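Local atomic coordinates of hypothetical protein (Ruminococcus gnavus, PDB entry 4QAN), a protein that is of unknown function but binds magnesium and has a cystatin-like fold, as a divergent member of the NTF2-like superfamily. Residues A78-Y86 against R294-M302; L89-E100 against L257-K268. All blocks are in the same frame, centred on the assembly; numbering follows the deposited sequence.

Contact 1: A78-Y86 against R294-M302; sequences APTSDYSYY and RGKLNPEYM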
loop_
_atom_site.group_PDB
_atom_site.type_symbol
_atom_site.label_atom_id
_atom_site.label_comp_id
_atom_site.label_asym_id
_atom_site.label_seq_id
_atom_site.Cartn_x
_atom_site.Cartn_y
_atom_site.Cartn_z
ATOM N N ALA A 78 3.715 0.450 6.019
ATOM C CA ALA A 78 4.071 -0.167 7.304
ATOM C C ALA A 78 5.438 -0.823 7.231
ATOM O O ALA A 78 5.845 -1.237 6.141
ATOM C CB ALA A 78 3.013 -1.195 7.701
ATOM N N PRO A 79 6.146 -0.928 8.386
ATOM C CA PRO A 79 7.509 -1.447 8.472
ATOM C C PRO A 79 7.631 -2.993 8.438
ATOM O O PRO A 79 8.097 -3.631 9.395
ATOM C CB PRO A 79 8.003 -0.868 9.803
ATOM C CG PRO A 79 6.780 -0.809 10.636
ATOM C CD PRO A 79 5.704 -0.378 9.684
ATOM N N THR A 80 7.239 -3.564 7.306
ATOM C CA THR A 80 7.216 -5.005 7.123
ATOM C C THR A 80 8.619 -5.604 7.158
ATOM O O THR A 80 8.793 -6.732 7.597
ATOM C CB THR A 80 6.504 -5.382 5.809
ATOM O OG1 THR A 80 5.096 -5.223 5.988
ATOM C CG2 THR A 80 6.786 -6.814 5.392
ATOM N N SER A 81 9.609 -4.855 6.694
ATOM C CA SER A 81 11.004 -5.314 6.736
ATOM C C SER A 81 11.521 -5.491 8.169
ATOM O O SER A 81 12.453 -6.249 8.386
ATOM C CB SER A 81 11.913 -4.321 6.005
ATOM O OG SER A 81 11.946 -3.064 6.669
ATOM N N ASP A 82 10.934 -4.782 9.137
ATOM C CA ASP A 82 11.258 -5.025 10.541
ATOM C C ASP A 82 10.292 -6.008 11.192
ATOM O O ASP A 82 10.690 -6.776 12.047
ATOM C CB ASP A 82 11.269 -3.717 11.325
ATOM C CG ASP A 82 12.441 -2.827 10.945
ATOM O OD1 ASP A 82 13.598 -3.261 11.102
ATOM O OD2 ASP A 82 12.201 -1.704 10.477
ATOM N N TYR A 83 9.024 -5.959 10.811
ATOM C CA TYR A 83 8.009 -6.800 11.424
ATOM C C TYR A 83 7.118 -7.395 10.351
ATOM O O TYR A 83 6.251 -6.713 9.815
ATOM C CB TYR A 83 7.182 -5.977 12.407
ATOM C CG TYR A 83 8.009 -5.167 13.357
ATOM C CD1 TYR A 83 8.691 -5.781 14.405
ATOM C CD2 TYR A 83 8.120 -3.782 13.223
ATOM C CE1 TYR A 83 9.457 -5.044 15.302
ATOM C CE2 TYR A 83 8.891 -3.032 14.113
ATOM C CZ TYR A 83 9.556 -3.666 15.148
ATOM O OH TYR A 83 10.320 -2.948 16.040
ATOM N N SER A 84 7.323 -8.672 10.034
ATOM C CA SER A 84 6.590 -9.286 8.921
ATOM C C SER A 84 5.052 -9.286 9.111
ATOM O O SER A 84 4.318 -9.299 8.129
ATOM C CB SER A 84 7.142 -10.676 8.591
ATOM O OG SER A 84 7.094 -11.524 9.710
ATOM N N TYR A 85 4.584 -9.228 10.363
ATOM C CA TYR A 85 3.170 -8.962 10.697
ATOM C C TYR A 85 2.483 -7.947 9.758
ATOM O O TYR A 85 1.342 -8.138 9.366
ATOM C CB TYR A 85 3.091 -8.443 12.140
ATOM C CG TYR A 85 1.709 -8.036 12.617
ATOM C CD1 TYR A 85 1.198 -6.763 12.360
ATOM C CD2 TYR A 85 0.937 -8.904 13.367
ATOM C CE1 TYR A 85 -0.060 -6.387 12.824
ATOM C CE2 TYR A 85 -0.313 -8.545 13.824
ATOM C CZ TYR A 85 -0.817 -7.296 13.555
ATOM O OH TYR A 85 -2.071 -6.957 14.016
ATOM N N TYR A 86 3.181 -6.873 9.407
ATOM C CA TYR A 86 2.596 -5.806 8.600
ATOM C C TYR A 86 2.430 -6.081 7.103
ATOM O O TYR A 86 1.852 -5.239 6.395
ATOM C CB TYR A 86 3.425 -4.534 8.768
ATOM C CG TYR A 86 3.309 -3.894 10.132
ATOM C CD1 TYR A 86 2.091 -3.436 10.598
ATOM C CD2 TYR A 86 4.431 -3.700 10.939
ATOM C CE1 TYR A 86 1.979 -2.825 11.831
ATOM C CE2 TYR A 86 4.322 -3.074 12.164
ATOM C CZ TYR A 86 3.091 -2.644 12.603
ATOM O OH TYR A 86 2.964 -2.021 13.830
ATOM N N ARG A 294 11.270 3.078 15.433
ATOM C CA ARG A 294 11.205 1.732 14.859
ATOM C C ARG A 294 10.741 0.715 15.914
ATOM O O ARG A 294 9.812 -0.056 15.684
ATOM C CB ARG A 294 12.581 1.338 14.301
ATOM C CG ARG A 294 12.540 0.412 13.102
ATOM C CD ARG A 294 13.938 0.194 12.524
ATOM N NE ARG A 294 14.662 -0.873 13.210
ATOM C CZ ARG A 294 15.916 -1.230 12.941
ATOM N NH1 ARG A 294 16.617 -0.597 12.007
ATOM N NH2 ARG A 294 16.484 -2.216 13.623
ATOM N N GLY A 295 11.355 0.757 17.093
ATOM C CA GLY A 295 11.064 -0.208 18.152
ATOM C C GLY A 295 9.646 -0.096 18.649
ATOM O O GLY A 295 9.017 -1.083 19.008
ATOM N N LYS A 296 9.148 1.130 18.632
ATOM C CA LYS A 296 7.811 1.473 19.087
ATOM C C LYS A 296 6.706 1.011 18.118
ATOM O O LYS A 296 5.525 0.956 18.488
ATOM C CB LYS A 296 7.789 2.990 19.270
ATOM C CG LYS A 296 6.653 3.585 20.075
ATOM C CD LYS A 296 7.051 4.995 20.505
ATOM C CE LYS A 296 5.872 5.954 20.508
ATOM N NZ LYS A 296 4.766 5.467 21.376
ATOM N N LEU A 297 7.082 0.663 16.888
ATOM C CA LEU A 297 6.133 0.117 15.914
ATOM C C LEU A 297 5.969 -1.410 16.002
ATOM O O LEU A 297 5.209 -1.996 15.233
ATOM C CB LEU A 297 6.551 0.502 14.485
ATOM C CG LEU A 297 6.621 1.998 14.180
ATOM C CD1 LEU A 297 7.295 2.252 12.839
ATOM C CD2 LEU A 297 5.229 2.600 14.202
ATOM N N ASN A 298 6.684 -2.057 16.916
ATOM C CA ASN A 298 6.585 -3.508 17.096
ATOM C C ASN A 298 5.128 -3.922 17.348
ATOM O O ASN A 298 4.519 -3.465 18.313
ATOM C CB ASN A 298 7.477 -3.949 18.262
ATOM C CG ASN A 298 7.578 -5.459 18.401
ATOM O OD1 ASN A 298 6.791 -6.220 17.850
ATOM N ND2 ASN A 298 8.558 -5.895 19.156
ATOM N N PRO A 299 4.560 -4.775 16.479
ATOM C CA PRO A 299 3.166 -5.167 16.647
ATOM C C PRO A 299 2.940 -6.416 17.512
ATOM O O PRO A 299 1.815 -6.886 17.606
ATOM C CB PRO A 299 2.731 -5.442 15.201
ATOM C CG PRO A 299 3.968 -6.008 14.565
ATOM C CD PRO A 299 5.129 -5.313 15.224
ATOM N N GLU A 300 3.980 -6.951 18.146
ATOM C CA GLU A 300 3.859 -8.209 18.892
ATOM C C GLU A 300 2.781 -8.172 19.980
ATOM O O GLU A 300 2.319 -9.230 20.416
ATOM C CB GLU A 300 5.194 -8.602 19.534
ATOM C CG GLU A 300 5.559 -7.717 20.716
ATOM C CD GLU A 300 6.947 -7.963 21.284
ATOM O OE1 GLU A 300 7.552 -9.025 21.014
ATOM O OE2 GLU A 300 7.422 -7.069 22.020
ATOM N N TYR A 301 2.395 -6.976 20.433
ATOM C CA TYR A 301 1.390 -6.843 21.495
ATOM C C TYR A 301 -0.044 -6.665 20.991
ATOM O O TYR A 301 -0.984 -6.539 21.801
ATOM C CB TYR A 301 1.763 -5.705 22.431
ATOM C CG TYR A 301 3.071 -5.919 23.144
ATOM C CD1 TYR A 301 3.216 -6.956 24.058
ATOM C CD2 TYR A 301 4.162 -5.087 22.918
ATOM C CE1 TYR A 301 4.409 -7.166 24.724
ATOM C CE2 TYR A 301 5.363 -5.283 23.592
ATOM C CZ TYR A 301 5.477 -6.328 24.494
ATOM O OH TYR A 301 6.654 -6.551 25.180
HETATM N N MSE A 302 -0.215 -6.673 19.667
HETATM C CA MSE A 302 -1.536 -6.675 19.053
HETATM C C MSE A 302 -2.337 -7.902 19.446
HETATM O O MSE A 302 -3.567 -7.904 19.365
HETATM C CB MSE A 302 -1.443 -6.583 17.521
HETATM C CG MSE A 302 -0.945 -5.222 17.064
HETATM SE SE MSE A 302 -2.277 -3.843 17.548
HETATM C CE MSE A 302 -0.963 -2.409 17.749
HETATM O O HOH W 1 11.553 -4.369 18.728
#
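Tyr83 and Tyr85 grip Pro299 between their rings. CD of Pro299 lies over one face of the Tyr83 ring, 3.4 Å from Tyr83 CG, and CA of Asn298 covers the same face in a CH-pi contact, 3.7 Å from the ring centroid. The Asn298 amide, with CG anti to the backbone N (chi1 -172°), runs nearly parallel to this ring, the two planes 18° apart; its OD1 accepts from Glu300 N in an Asx turn. CB of Pro299 sits over a face of Tyr85, 3.5 Å from Tyr85 CD1. The Tyr85 ring is swung anti to its own backbone N (chi1 176°), and its hydroxyl passes CB of Met302 to bond with Ile232 O. Tyr83 OH donates to Arg294 O over 3.0 Å from above the carbonyl plane, on the face opposite Leu297 N. Tyr86 OH donates to Leu297 O at 2.6 Å, closer to that carbonyl's plane. Asp82 OD1 stands over a face of the Arg294 guanidinium, 3.4 Å from Arg294 NE. With its hydroxyl on a main-chain carbonyl and proline and asparagine carbons on one face, the Tyr83 ring is fixed in rotation, whereas the salt bridge adds charge attraction without a directed N-H.

Contact 2: L89-E100 against L257-K268; sequences LTSAEMTKAYIE and LKKQGEYAKELK
Glu93 turns its CG anti to its carbonyl carbon (chi1 -74°) and extends from there, which carries the carboxylate across the helix interface into a hole formed by Gly261, Ala264, Lys265 and Lys268. Lys268 bends at chi3 (68°) to meet it, and Lys268 NZ donates to the syn lone pair of Glu93 OE2 over 2.8 Å. The same ammonium also bonds to the carbonyls of Ile74 and Leu76, so three oxygens hold it. Glu93 OE1 rests against the aliphatic start of Lys265, whose own amine pairs with Asp75.

Where the backbones come closest, Gly261 lets its CA lie 3.5 Å from Ala92 O, and CB of Lys96 packs over the same glycine. Lys96 then runs across the carbonyl of Lys258 and bends at its last torsion; its NZ bonds to Glu100 OE2 at 2.8 Å and makes a longer salt bridge to Glu262 OE2, 3.5 Å away. One ammonium thus links two carboxylates, one from each helix, and probably eases the repulsion between them.

Apolar contacts fill much of the remaining seam. CB of Ala92 meets CB of Ala264 at 3.9 Å, Leu89 reaches Leu267 through their CD2 methyls, and Ile99 CD1 presses tightly on Leu257 CB at 3.5 Å. A water between the helices donates to Ala92 O and Leu257 O and accepts from Gln260 NE2, which also bonds to Phe211 O.

The helix segments run in roughly opposite directions at 134°, their axes approaching to 7.7 Å, a close helix pair with small residues at the crossing and a knob-into-hole glutamate. It joins helix 87-108, ahead of the antiparallel sheet, to helix 254-275, ahead of helix 287-296 and the mixed sheet, in this cystatin-like protein.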
loop_
_atom_site.group_PDB
_atom_site.type_symbol
_atom_site.label_atom_id
_atom_site.label_comp_id
_atom_site.label_asym_id
_atom_site.label_seq_id
_atom_site.Cartn_x
_atom_site.Cartn_y
_atom_site.Cartn_z
ATOM N N LEU A 89 -0.431 -5.014 4.760
ATOM C CA LEU A 89 -0.652 -3.560 4.708
ATOM C C LEU A 89 0.363 -2.884 3.777
ATOM O O LEU A 89 0.014 -1.990 3.026
ATOM C CB LEU A 89 -0.590 -2.932 6.103
ATOM C CG LEU A 89 -1.496 -3.540 7.173
ATOM C CD1 LEU A 89 -1.675 -2.573 8.340
ATOM C CD2 LEU A 89 -2.857 -3.908 6.592
ATOM N N THR A 90 1.603 -3.365 3.814
ATOM C CA THR A 90 2.701 -2.777 3.084
ATOM C C THR A 90 2.536 -3.108 1.608
ATOM O O THR A 90 2.610 -2.213 0.758
ATOM C CB THR A 90 4.077 -3.257 3.610
ATOM O OG1 THR A 90 4.186 -3.004 5.019
ATOM C CG2 THR A 90 5.205 -2.518 2.925
ATOM N N SER A 91 2.262 -4.374 1.312
ATOM C CA SER A 91 2.000 -4.797 -0.070
ATOM C C SER A 91 0.857 -4.009 -0.687
ATOM O O SER A 91 0.980 -3.517 -1.802
ATOM C CB SER A 91 1.692 -6.289 -0.167
ATOM O OG SER A 91 1.137 -6.600 -1.440
ATOM N N ALA A 92 -0.236 -3.876 0.047
ATOM C CA ALA A 92 -1.407 -3.190 -0.468
ATOM C C ALA A 92 -1.176 -1.709 -0.689
ATOM O O ALA A 92 -1.626 -1.175 -1.695
ATOM C CB ALA A 92 -2.602 -3.419 0.434
ATOM N N GLU A 93 -0.491 -1.032 0.229
ATOM C CA GLU A 93 -0.217 0.379 0.003
ATOM C C GLU A 93 0.740 0.572 -1.162
ATOM O O GLU A 93 0.545 1.453 -1.972
ATOM C CB GLU A 93 0.316 1.063 1.250
ATOM C CG GLU A 93 -0.740 1.301 2.311
ATOM C CD GLU A 93 -0.381 2.462 3.202
ATOM O OE1 GLU A 93 -0.429 3.599 2.698
ATOM O OE2 GLU A 93 -0.052 2.255 4.398
HETATM N N MSE A 94 1.769 -0.254 -1.239
HETATM C CA MSE A 94 2.755 -0.126 -2.302
HETATM C C MSE A 94 2.097 -0.327 -3.635
HETATM O O MSE A 94 2.320 0.451 -4.556
HETATM C CB MSE A 94 3.877 -1.131 -2.102
HETATM C CG MSE A 94 4.790 -0.678 -0.962
HETATM SE SE MSE A 94 6.386 -1.821 -0.984
HETATM C CE MSE A 94 7.269 -0.785 -2.402
ATOM N N THR A 95 1.252 -1.350 -3.724
ATOM C CA THR A 95 0.487 -1.649 -4.931
ATOM C C THR A 95 -0.346 -0.432 -5.379
ATOM O O THR A 95 -0.300 -0.042 -6.538
ATOM C CB THR A 95 -0.387 -2.912 -4.721
ATOM O OG1 THR A 95 0.449 -3.999 -4.327
ATOM C CG2 THR A 95 -1.104 -3.323 -5.993
ATOM N N LYS A 96 -1.044 0.218 -4.452
ATOM C CA LYS A 96 -1.752 1.462 -4.787
ATOM C C LYS A 96 -0.809 2.539 -5.338
ATOM O O LYS A 96 -1.111 3.175 -6.346
ATOM C CB LYS A 96 -2.494 1.991 -3.573
ATOM C CG LYS A 96 -3.142 3.369 -3.745
ATOM C CD LYS A 96 -3.555 3.852 -2.378
ATOM C CE LYS A 96 -4.590 4.952 -2.446
ATOM N NZ LYS A 96 -3.998 6.247 -2.862
ATOM N N ALA A 97 0.344 2.720 -4.692
ATOM C CA ALA A 97 1.293 3.749 -5.105
ATOM C C ALA A 97 1.782 3.480 -6.521
ATOM O O ALA A 97 1.865 4.413 -7.317
ATOM C CB ALA A 97 2.469 3.841 -4.132
ATOM N N TYR A 98 2.058 2.213 -6.841
ATOM C CA TYR A 98 2.465 1.836 -8.206
ATOM C C TYR A 98 1.360 2.033 -9.265
ATOM O O TYR A 98 1.643 2.442 -10.389
ATOM C CB TYR A 98 2.986 0.397 -8.261
ATOM C CG TYR A 98 4.397 0.235 -7.739
ATOM C CD1 TYR A 98 5.442 0.936 -8.306
ATOM C CD2 TYR A 98 4.682 -0.624 -6.678
ATOM C CE1 TYR A 98 6.735 0.796 -7.844
ATOM C CE2 TYR A 98 5.980 -0.778 -6.201
ATOM C CZ TYR A 98 7.008 -0.058 -6.786
ATOM O OH TYR A 98 8.308 -0.183 -6.336
ATOM N N ILE A 99 0.112 1.759 -8.893
ATOM C CA ILE A 99 -1.012 1.981 -9.788
ATOM C C ILE A 99 -1.071 3.456 -10.147
ATOM O O ILE A 99 -1.274 3.810 -11.296
ATOM C CB ILE A 99 -2.355 1.487 -9.190
ATOM C CG1 ILE A 99 -2.340 -0.050 -9.122
ATOM C CG2 ILE A 99 -3.528 1.932 -10.056
ATOM C CD1 ILE A 99 -3.405 -0.690 -8.252
ATOM N N GLU A 100 -0.866 4.311 -9.157
ATOM C CA GLU A 100 -0.914 5.739 -9.383
ATOM C C GLU A 100 0.223 6.261 -10.233
ATOM O O GLU A 100 0.011 7.148 -11.046
ATOM C CB GLU A 100 -0.991 6.469 -8.068
ATOM C CG GLU A 100 -2.360 6.287 -7.481
ATOM C CD GLU A 100 -2.431 6.701 -6.056
ATOM O OE1 GLU A 100 -1.360 6.783 -5.422
ATOM O OE2 GLU A 100 -3.568 6.930 -5.583
ATOM N N LEU A 257 -8.088 -2.222 -6.185
ATOM C CA LEU A 257 -6.764 -2.268 -5.578
ATOM C C LEU A 257 -6.359 -0.963 -4.908
ATOM O O LEU A 257 -5.690 -0.986 -3.878
ATOM C CB LEU A 257 -5.717 -2.655 -6.605
ATOM C CG LEU A 257 -5.722 -4.119 -7.016
ATOM C CD1 LEU A 257 -4.696 -4.363 -8.119
ATOM C CD2 LEU A 257 -5.449 -5.019 -5.815
ATOM N N LYS A 258 -6.739 0.166 -5.488
ATOM C CA LYS A 258 -6.417 1.443 -4.882
ATOM C C LYS A 258 -7.222 1.616 -3.574
ATOM O O LYS A 258 -6.679 2.051 -2.565
ATOM C CB LYS A 258 -6.665 2.595 -5.861
ATOM C CG LYS A 258 -5.682 2.608 -7.029
ATOM C CD LYS A 258 -5.759 3.888 -7.847
ATOM C CE LYS A 258 -7.179 4.185 -8.283
ATOM N NZ LYS A 258 -7.205 5.321 -9.230
ATOM N N LYS A 259 -8.498 1.240 -3.616
ATOM C CA LYS A 259 -9.371 1.214 -2.422
ATOM C C LYS A 259 -8.793 0.323 -1.324
ATOM O O LYS A 259 -8.832 0.682 -0.159
ATOM C CB LYS A 259 -10.758 0.673 -2.801
ATOM C CG LYS A 259 -11.935 1.392 -2.165
ATOM C CD LYS A 259 -13.235 1.191 -2.965
ATOM C CE LYS A 259 -13.079 1.484 -4.465
ATOM N NZ LYS A 259 -14.346 1.812 -5.198
ATOM N N GLN A 260 -8.267 -0.837 -1.720
ATOM C CA GLN A 260 -7.630 -1.777 -0.794
ATOM C C GLN A 260 -6.402 -1.132 -0.152
ATOM O O GLN A 260 -6.189 -1.242 1.061
ATOM C CB GLN A 260 -7.251 -3.074 -1.531
ATOM C CG GLN A 260 -6.447 -4.081 -0.724
ATOM C CD GLN A 260 -6.173 -5.372 -1.488
ATOM O OE1 GLN A 260 -6.974 -6.298 -1.464
ATOM N NE2 GLN A 260 -5.034 -5.442 -2.152
ATOM N N GLY A 261 -5.608 -0.462 -0.985
ATOM C CA GLY A 261 -4.518 0.403 -0.538
ATOM C C GLY A 261 -4.941 1.446 0.474
ATOM O O GLY A 261 -4.265 1.629 1.471
ATOM N N GLU A 262 -6.052 2.127 0.220
ATOM C CA GLU A 262 -6.590 3.135 1.158
ATOM C C GLU A 262 -7.030 2.514 2.485
ATOM O O GLU A 262 -6.796 3.073 3.558
ATOM C CB GLU A 262 -7.822 3.855 0.574
ATOM C CG GLU A 262 -7.564 4.787 -0.584
ATOM C CD GLU A 262 -6.951 6.113 -0.156
ATOM O OE1 GLU A 262 -6.552 6.253 1.026
ATOM O OE2 GLU A 262 -6.867 7.022 -1.014
ATOM N N TYR A 263 -7.713 1.378 2.420
ATOM C CA TYR A 263 -8.207 0.796 3.666
ATOM C C TYR A 263 -7.021 0.307 4.502
ATOM O O TYR A 263 -7.014 0.470 5.717
ATOM C CB TYR A 263 -9.235 -0.312 3.428
ATOM C CG TYR A 263 -9.898 -0.770 4.713
ATOM C CD1 TYR A 263 -10.882 0.007 5.326
ATOM C CD2 TYR A 263 -9.532 -1.973 5.325
ATOM C CE1 TYR A 263 -11.483 -0.396 6.506
ATOM C CE2 TYR A 263 -10.133 -2.394 6.501
ATOM C CZ TYR A 263 -11.108 -1.597 7.092
ATOM O OH TYR A 263 -11.728 -2.003 8.252
ATOM N N ALA A 264 -6.017 -0.258 3.833
ATOM C CA ALA A 264 -4.786 -0.648 4.483
ATOM C C ALA A 264 -4.157 0.530 5.241
ATOM O O ALA A 264 -3.654 0.372 6.366
ATOM C CB ALA A 264 -3.801 -1.205 3.475
ATOM N N LYS A 265 -4.157 1.685 4.596
ATOM C CA LYS A 265 -3.674 2.889 5.218
ATOM C C LYS A 265 -4.465 3.256 6.462
ATOM O O LYS A 265 -3.853 3.650 7.463
ATOM C CB LYS A 265 -3.698 4.056 4.241
ATOM C CG LYS A 265 -2.917 5.232 4.779
ATOM C CD LYS A 265 -2.832 6.378 3.807
ATOM C CE LYS A 265 -2.005 7.482 4.445
ATOM N NZ LYS A 265 -1.974 8.673 3.584
ATOM N N GLU A 266 -5.800 3.156 6.392
ATOM C CA GLU A 266 -6.688 3.462 7.546
ATOM C C GLU A 266 -6.458 2.484 8.688
ATOM O O GLU A 266 -6.508 2.858 9.870
ATOM C CB GLU A 266 -8.189 3.326 7.204
ATOM C CG GLU A 266 -8.842 4.354 6.291
ATOM C CD GLU A 266 -10.319 3.997 5.955
ATOM O OE1 GLU A 266 -11.216 3.864 6.866
ATOM O OE2 GLU A 266 -10.599 3.858 4.738
ATOM N N LEU A 267 -6.266 1.221 8.329
ATOM C CA LEU A 267 -6.013 0.165 9.297
ATOM C C LEU A 267 -4.674 0.422 9.995
ATOM O O LEU A 267 -4.618 0.543 11.232
ATOM C CB LEU A 267 -6.053 -1.203 8.603
ATOM C CG LEU A 267 -5.655 -2.472 9.371
ATOM C CD1 LEU A 267 -6.187 -2.472 10.790
ATOM C CD2 LEU A 267 -6.122 -3.728 8.640
ATOM N N LYS A 268 -3.618 0.562 9.202
ATOM C CA LYS A 268 -2.305 0.990 9.703
ATOM C C LYS A 268 -2.403 2.167 10.657
ATOM O O LYS A 268 -1.778 2.201 11.724
ATOM C CB LYS A 268 -1.403 1.395 8.542
ATOM C CG LYS A 268 -0.002 1.816 8.978
ATOM C CD LYS A 268 0.814 2.421 7.857
ATOM C CE LYS A 268 0.255 3.756 7.415
ATOM N NZ LYS A 268 0.902 4.189 6.147
HETATM O O HOH W 2 -3.814 -2.651 -2.853
HETATM O O HOH W 3 -3.779 6.333 0.323
HETATM O O HOH W 4 -5.689 7.426 -7.017
#

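How the contacts relate
From the N terminus, the chain passes through the loop holding 78-86 directly into helix 87-108, so the first halves of both contacts are consecutive. It then forms the sheet that starts with strand 116-122 before returning through helices 221-234 and 237-242 to helix 254-275. There the pairing of 89-100 with 257-268 closes the inner loop; helix 287-296 follows, and 294-302 returns to 78-86, so contact 1 closes the outer loop just before strand 305-314 opens the second sheet. The centres lie about 17 Å apart, yet Thr90 OG1 probably hydrogen-bonds to Thr80 OG1 and Ala78 O. Together the two contacts join the N-terminal and C-terminal halves of the chain.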